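Local coordinates for ribosomal protein uL16 3-hydroxylase (Escherichia coli, PDB 4CCL), which is a growth-regulating, iron- and 2-oxoglutarate-dependent oxygenase that hydroxylates an arginine of ribosomal protein uL16, at residues P287-P290 against D291-Y294; L333-L336 against A337-A341; M359-A362 against L363-G367. One frame throughout, in Å; residues are numbered along the deposited sequence.

Contact 1: P287-P290 against D291-Y294; sequences PYQP and DEIY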
loop_
_atom_site.group_PDB
_atom_site.type_symbol
_atom_site.label_atom_id
_atom_site.label_comp_id
_atom_site.label_asym_id
_atom_site.label_seq_id
_atom_site.Cartn_x
_atom_site.Cartn_y
_atom_site.Cartn_z
ATOM N N PRO B 287 -24.014 -20.897 19.781
ATOM C CA PRO B 287 -22.714 -20.561 20.375
ATOM C C PRO B 287 -22.539 -21.169 21.768
ATOM O O PRO B 287 -23.531 -21.467 22.435
ATOM C CB PRO B 287 -22.758 -19.034 20.466
ATOM C CG PRO B 287 -23.705 -18.628 19.390
ATOM C CD PRO B 287 -24.761 -19.696 19.371
ATOM N N TYR B 288 -21.291 -21.351 22.191
ATOM C CA TYR B 288 -20.991 -21.875 23.520
ATOM C C TYR B 288 -21.068 -20.788 24.582
ATOM O O TYR B 288 -20.680 -19.643 24.344
ATOM C CB TYR B 288 -19.584 -22.476 23.563
ATOM C CG TYR B 288 -19.453 -23.890 23.045
ATOM C CD1 TYR B 288 -19.479 -24.160 21.685
ATOM C CD2 TYR B 288 -19.278 -24.955 23.920
ATOM C CE1 TYR B 288 -19.348 -25.452 21.209
ATOM C CE2 TYR B 288 -19.143 -26.248 23.456
ATOM C CZ TYR B 288 -19.179 -26.492 22.099
ATOM O OH TYR B 288 -19.047 -27.781 21.633
ATOM N N GLN B 289 -21.579 -21.152 25.750
ATOM C CA GLN B 289 -21.406 -20.337 26.945
ATOM C C GLN B 289 -20.140 -20.805 27.660
ATOM O O GLN B 289 -19.848 -21.998 27.677
ATOM C CB GLN B 289 -22.632 -20.424 27.856
ATOM C CG GLN B 289 -23.844 -19.673 27.324
ATOM C CD GLN B 289 -23.557 -18.202 27.076
ATOM O OE1 GLN B 289 -23.899 -17.661 26.025
ATOM N NE2 GLN B 289 -22.928 -17.549 28.047
ATOM N N PRO B 290 -19.371 -19.863 28.227
ATOM C CA PRO B 290 -18.053 -20.134 28.822
ATOM C C PRO B 290 -18.019 -21.324 29.786
ATOM O O PRO B 290 -17.059 -22.105 29.775
ATOM C CB PRO B 290 -17.754 -18.843 29.583
ATOM C CG PRO B 290 -18.457 -17.792 28.804
ATOM C CD PRO B 290 -19.720 -18.432 28.300
ATOM N N ASP B 291 -19.061 -21.474 30.596
ATOM C CA ASP B 291 -19.051 -22.511 31.622
ATOM C C ASP B 291 -19.358 -23.915 31.098
ATOM O O ASP B 291 -19.088 -24.892 31.787
ATOM C CB ASP B 291 -19.956 -22.150 32.809
ATOM C CG ASP B 291 -21.429 -22.202 32.464
ATOM O OD1 ASP B 291 -21.772 -22.023 31.277
ATOM O OD2 ASP B 291 -22.245 -22.416 33.385
ATOM N N GLU B 292 -19.921 -24.034 29.899
ATOM C CA GLU B 292 -20.051 -25.370 29.320
ATOM C C GLU B 292 -18.771 -25.784 28.603
ATOM O O GLU B 292 -18.561 -26.960 28.329
ATOM C CB GLU B 292 -21.299 -25.530 28.432
ATOM C CG GLU B 292 -21.399 -24.611 27.231
ATOM C CD GLU B 292 -22.712 -23.853 27.211
ATOM O OE1 GLU B 292 -23.233 -23.554 28.305
ATOM O OE2 GLU B 292 -23.227 -23.561 26.110
ATOM N N ILE B 293 -17.910 -24.810 28.321
ATOM C CA ILE B 293 -16.558 -25.089 27.853
ATOM C C ILE B 293 -15.685 -25.489 29.034
ATOM O O ILE B 293 -14.938 -26.477 28.969
ATOM C CB ILE B 293 -15.954 -23.878 27.125
ATOM C CG1 ILE B 293 -16.584 -23.746 25.739
ATOM C CG2 ILE B 293 -14.443 -24.025 27.001
ATOM C CD1 ILE B 293 -16.239 -22.475 25.035
ATOM N N TYR B 294 -15.796 -24.717 30.114
ATOM C CA TYR B 294 -15.157 -25.063 31.378
ATOM C C TYR B 294 -15.548 -26.490 31.744
ATOM O O TYR B 294 -14.686 -27.342 31.970
ATOM C CB TYR B 294 -15.602 -24.099 32.489
ATOM C CG TYR B 294 -14.931 -24.311 33.838
ATOM C CD1 TYR B 294 -15.236 -25.415 34.632
ATOM C CD2 TYR B 294 -14.004 -23.397 34.325
ATOM C CE1 TYR B 294 -14.629 -25.606 35.855
ATOM C CE2 TYR B 294 -13.394 -23.580 35.554
ATOM C CZ TYR B 294 -13.711 -24.687 36.313
ATOM O OH TYR B 294 -13.109 -24.874 37.534
#
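The phenol ring of Y288 and the carboxylate of E292 are the flat groups here, and their planes stand 53° apart. Obliquely against the ring comes I293, whose CG1 reaches Y288 CD2 at 3.5 Å; E292 CG lies by the same ring atom, Y288 CD2, at 3.9 Å. Ring and branched chain cross at about a right angle, and I293 CD1 comes to 3.7 Å from Y288 CB. The carboxylate is used on a face: the backbone N of Q289 meets E292 OE2 at 2.9 Å, almost straight along the N-H, but 82° above the carboxylate plane. The other oxygen, E292 OE1, lies 3.2 Å from Q289 CB, and the Q289 amide is turned steeply to the carboxylate. E292 can turn back in this way because its CG sits between the backbone N and the carbonyl carbon (chi1 60°), with a further bend at chi2. The exchange is mutual, for E292 N donates to Q289 O at 3.0 Å, and regular helical bonding then takes over with Y294 N to P290 O at 2.9 Å. Proline suits P290, since the N-H it lacks would have no acceptor in the opening turn of a helix; an acid suits E292, because its charge probably interacts favourably with that positive helix end. An alanine in place of E292 would probably leave the N-H of Q289 without its carboxylate mate and weaken the loop-to-helix link on that side. This is the start of helix 290-298 in the winged-helix region, at the surface. Its buried residue, I293, packs on A361 of helix 354-365, while P290 and Y294 lean on L357 of that helix. Y294 OH is hydrogen-bonded to E352, and Y288 N to N365.

Contact 2: L333-L336 against A337-A341; sequences LDAL and ASNIA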
loop_
_atom_site.group_PDB
_atom_site.type_symbol
_atom_site.label_atom_id
_atom_site.label_comp_id
_atom_site.label_asym_id
_atom_site.label_seq_id
_atom_site.Cartn_x
_atom_site.Cartn_y
_atom_site.Cartn_z
ATOM N N LEU B 333 -1.430 -19.965 26.692
ATOM C CA LEU B 333 -1.180 -19.463 25.345
ATOM C C LEU B 333 -0.169 -20.336 24.614
ATOM O O LEU B 333 -0.332 -20.628 23.428
ATOM C CB LEU B 333 -0.691 -18.014 25.374
ATOM C CG LEU B 333 -1.654 -16.939 25.881
ATOM C CD1 LEU B 333 -1.212 -15.564 25.393
ATOM C CD2 LEU B 333 -3.083 -17.233 25.458
ATOM N N ASP B 334 0.875 -20.746 25.330
ATOM C CA ASP B 334 1.878 -21.654 24.786
ATOM C C ASP B 334 1.247 -22.984 24.398
ATOM O O ASP B 334 1.601 -23.580 23.378
ATOM C CB ASP B 334 3.000 -21.882 25.798
ATOM C CG ASP B 334 3.999 -20.745 25.825
ATOM O OD1 ASP B 334 4.340 -20.229 24.741
ATOM O OD2 ASP B 334 4.437 -20.368 26.931
ATOM N N ALA B 335 0.309 -23.440 25.223
ATOM C CA ALA B 335 -0.434 -24.659 24.937
ATOM C C ALA B 335 -1.257 -24.505 23.659
ATOM O O ALA B 335 -1.358 -25.437 22.859
ATOM C CB ALA B 335 -1.333 -25.014 26.111
ATOM N N LEU B 336 -1.837 -23.322 23.471
ATOM C CA LEU B 336 -2.627 -23.035 22.278
ATOM C C LEU B 336 -1.765 -23.000 21.019
ATOM O O LEU B 336 -2.151 -23.526 19.977
ATOM C CB LEU B 336 -3.376 -21.708 22.434
ATOM C CG LEU B 336 -4.584 -21.710 23.372
ATOM C CD1 LEU B 336 -5.101 -20.295 23.599
ATOM C CD2 LEU B 336 -5.680 -22.600 22.809
ATOM N N ALA B 337 -0.602 -22.364 21.121
ATOM C CA ALA B 337 0.287 -22.203 19.974
ATOM C C ALA B 337 1.017 -23.482 19.562
ATOM O O ALA B 337 0.989 -23.869 18.394
ATOM C CB ALA B 337 1.282 -21.084 20.230
ATOM N N SER B 338 1.668 -24.137 20.521
ATOM C CA SER B 338 2.609 -25.208 20.193
ATOM C C SER B 338 2.058 -26.636 20.177
ATOM O O SER B 338 2.775 -27.567 19.806
ATOM C CB SER B 338 3.849 -25.128 21.082
ATOM O OG SER B 338 4.621 -23.987 20.766
ATOM N N ASN B 339 0.808 -26.825 20.586
ATOM C CA ASN B 339 0.164 -28.123 20.380
ATOM C C ASN B 339 -1.334 -28.077 20.089
ATOM O O ASN B 339 -2.085 -27.357 20.744
ATOM C CB ASN B 339 0.474 -29.103 21.524
ATOM C CG ASN B 339 -0.117 -28.672 22.852
ATOM O OD1 ASN B 339 -1.269 -28.977 23.164
ATOM N ND2 ASN B 339 0.682 -27.981 23.654
ATOM N N ILE B 340 -1.754 -28.871 19.107
ATOM C CA ILE B 340 -3.165 -29.140 18.872
ATOM C C ILE B 340 -3.578 -30.156 19.947
ATOM O O ILE B 340 -2.730 -30.579 20.730
ATOM C CB ILE B 340 -3.369 -29.690 17.433
ATOM C CG1 ILE B 340 -4.840 -29.678 17.025
ATOM C CG2 ILE B 340 -2.784 -31.087 17.288
ATOM N N ALA B 341 -4.850 -30.547 19.998
ATOM C CA ALA B 341 -5.327 -31.520 20.991
ATOM C C ALA B 341 -5.062 -31.103 22.442
ATOM O O ALA B 341 -4.233 -31.705 23.125
ATOM C CB ALA B 341 -4.752 -32.914 20.714
HETATM O O HOH W 1 -3.975 -25.521 19.261
#
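S338 meets D334 one turn back, in the last turn of helix 330-338 of the winged-helix region. Its CB leans on D334 O at 3.6 Å. At the tip, OG is turned beside the serine's own backbone N, opposite the carbonyl carbon (chi1 -69°), which leaves it 4.0 Å from D334 O; S338 also packs on H238 of the second subunit. The firm link to that carbonyl is made by the main chain: S338 N donates to D334 O at 2.9 Å, tilted 24° from the carbonyl plane. A337 N likewise donates to L333 O at 2.9 Å. Beyond them the helix frays, since N339 N reaches A335 O only weakly, at 3.4 Å, and N339 is the first residue to leave helical backbone angles.

Residue types follow the surroundings. The small methyl of A337 touches V311 of strand 311-314 and packs on A240 of the second subunit, and D334 also packs on H238 of that subunit, so this face of the helix belongs to the dimer contact. A335 and L336 give an apolar side to L342, whereas the acid of D334 suits a basic neighbour, its OD1 forming a salt bridge with R313 NE. As the helix ends, its last carbonyls lose their helical donors and take others: R305 NH2 is hydrogen-bonded to A337 O, and weakly to L336 O. One water closes the end, giving its two hydrogens to L336 O at 2.8 Å and to N339 O at 3.0 Å.

Contact 3: M359-A362 against L363-G367; sequences MLAA and LVNSG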
loop_
_atom_site.group_PDB
_atom_site.type_symbol
_atom_site.label_atom_id
_atom_site.label_comp_id
_atom_site.label_asym_id
_atom_site.label_seq_id
_atom_site.Cartn_x
_atom_site.Cartn_y
_atom_site.Cartn_z
HETATM N N MSE B 359 -12.377 -15.452 26.353
HETATM C CA MSE B 359 -11.574 -15.477 25.131
HETATM C C MSE B 359 -11.622 -16.837 24.450
HETATM O O MSE B 359 -11.916 -16.931 23.259
HETATM C CB MSE B 359 -10.116 -15.132 25.423
HETATM C CG MSE B 359 -9.168 -15.561 24.311
HETATM SE SE MSE B 359 -7.292 -15.322 24.757
HETATM C CE MSE B 359 -7.343 -13.417 25.142
ATOM N N LEU B 360 -11.323 -17.879 25.221
ATOM C CA LEU B 360 -11.332 -19.253 24.736
ATOM C C LEU B 360 -12.689 -19.579 24.128
ATOM O O LEU B 360 -12.781 -20.213 23.073
ATOM C CB LEU B 360 -11.023 -20.211 25.889
ATOM C CG LEU B 360 -10.961 -21.708 25.585
ATOM C CD1 LEU B 360 -10.001 -21.982 24.439
ATOM C CD2 LEU B 360 -10.550 -22.485 26.827
ATOM N N ALA B 361 -13.741 -19.119 24.801
ATOM C CA ALA B 361 -15.102 -19.274 24.305
ATOM C C ALA B 361 -15.284 -18.611 22.946
ATOM O O ALA B 361 -15.929 -19.170 22.062
ATOM C CB ALA B 361 -16.107 -18.721 25.311
ATOM N N ALA B 362 -14.705 -17.426 22.780
ATOM C CA ALA B 362 -14.800 -16.707 21.516
ATOM C C ALA B 362 -14.029 -17.428 20.416
ATOM O O ALA B 362 -14.431 -17.414 19.255
ATOM C CB ALA B 362 -14.295 -15.280 21.672
ATOM N N LEU B 363 -12.917 -18.057 20.788
ATOM C CA LEU B 363 -12.097 -18.802 19.837
ATOM C C LEU B 363 -12.803 -20.071 19.366
ATOM O O LEU B 363 -12.774 -20.403 18.180
ATOM C CB LEU B 363 -10.733 -19.144 20.446
ATOM C CG LEU B 363 -9.761 -17.979 20.657
ATOM C CD1 LEU B 363 -8.532 -18.433 21.434
ATOM C CD2 LEU B 363 -9.358 -17.359 19.325
ATOM N N VAL B 364 -13.439 -20.776 20.296
ATOM C CA VAL B 364 -14.190 -21.978 19.948
ATOM C C VAL B 364 -15.436 -21.634 19.126
ATOM O O VAL B 364 -15.705 -22.261 18.101
ATOM C CB VAL B 364 -14.581 -22.791 21.200
ATOM C CG1 VAL B 364 -15.477 -23.960 20.824
ATOM C CG2 VAL B 364 -13.333 -23.287 21.916
ATOM N N ASN B 365 -16.181 -20.626 19.573
ATOM C CA ASN B 365 -17.361 -20.158 18.849
ATOM C C ASN B 365 -17.034 -19.640 17.447
ATOM O O ASN B 365 -17.901 -19.595 16.577
ATOM C CB ASN B 365 -18.097 -19.081 19.652
ATOM C CG ASN B 365 -18.731 -19.629 20.914
ATOM O OD1 ASN B 365 -19.035 -20.816 20.997
ATOM N ND2 ASN B 365 -18.935 -18.765 21.904
ATOM N N SER B 366 -15.779 -19.256 17.237
ATOM C CA SER B 366 -15.317 -18.797 15.930
ATOM C C SER B 366 -15.076 -19.975 14.991
ATOM O O SER B 366 -15.014 -19.807 13.772
ATOM C CB SER B 366 -14.029 -17.980 16.074
ATOM O OG SER B 366 -14.244 -16.617 15.757
ATOM N N GLY B 367 -14.935 -21.163 15.572
ATOM C CA GLY B 367 -14.705 -22.378 14.810
ATOM C C GLY B 367 -13.248 -22.801 14.792
ATOM O O GLY B 367 -12.889 -23.810 14.184
#
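L363 packs alongside M359, one turn earlier, where helix 354-365 runs into a Schellman motif. M359, built as selenomethionine, has CG opposite its backbone N (chi1 162°); L363 points the same way, bringing its CD1 to within 4.1 Å of M359 CG. Both side chains rest on I325 of strand 323-325, and apolar chains suit a face that packs there. Next round the helix, V364 CG2 lies 3.3 Å from L360 O, and its apolar touch with L360 CD1 is slacker at 4.4 Å. V364 is also covered by W369 and Y288, so this is the close-packed part. Three helical backbone bonds hold this turn, among them N365 N to A361 O at 2.9 Å.

The other side is looser. A362 is exposed and needs no more than a methyl, and S366, partly open, sends its N to A362 O by a weak bond of 3.0 Å. N365 belongs to the margin between the two: its CB lies 3.2 Å from A361 O, while its OD1 has Y288 N as partner. At G367 the chain turns with phi 100°, where a side chain would run into the carbonyl O of S366, and G367 N closes the turn on V364 O at 2.9 Å.

How the contacts relate
All three contacts are local turns of helices in the winged-helix region, one at a helix start and two at helix ends. Contact 1 is the surface one, rich in polar exchange between loop and first turn. Contacts 2 and 3 are partly buried: contact 2 is carried by main-chain bonds and a water, and contact 3 adds apolar side-chain pairs. Contacts 1 and 3, with centres about 9 Å apart, join the loop and first turn of helix 290-298 to helix 354-365, by packing and one backbone-to-asparagine hydrogen bond. Contact 2 touches neither, though its nearest atoms come within about 4 Å of contact 3. It alone meets the second subunit, and its helix end uses arginine and water, where contact 3 uses glycine.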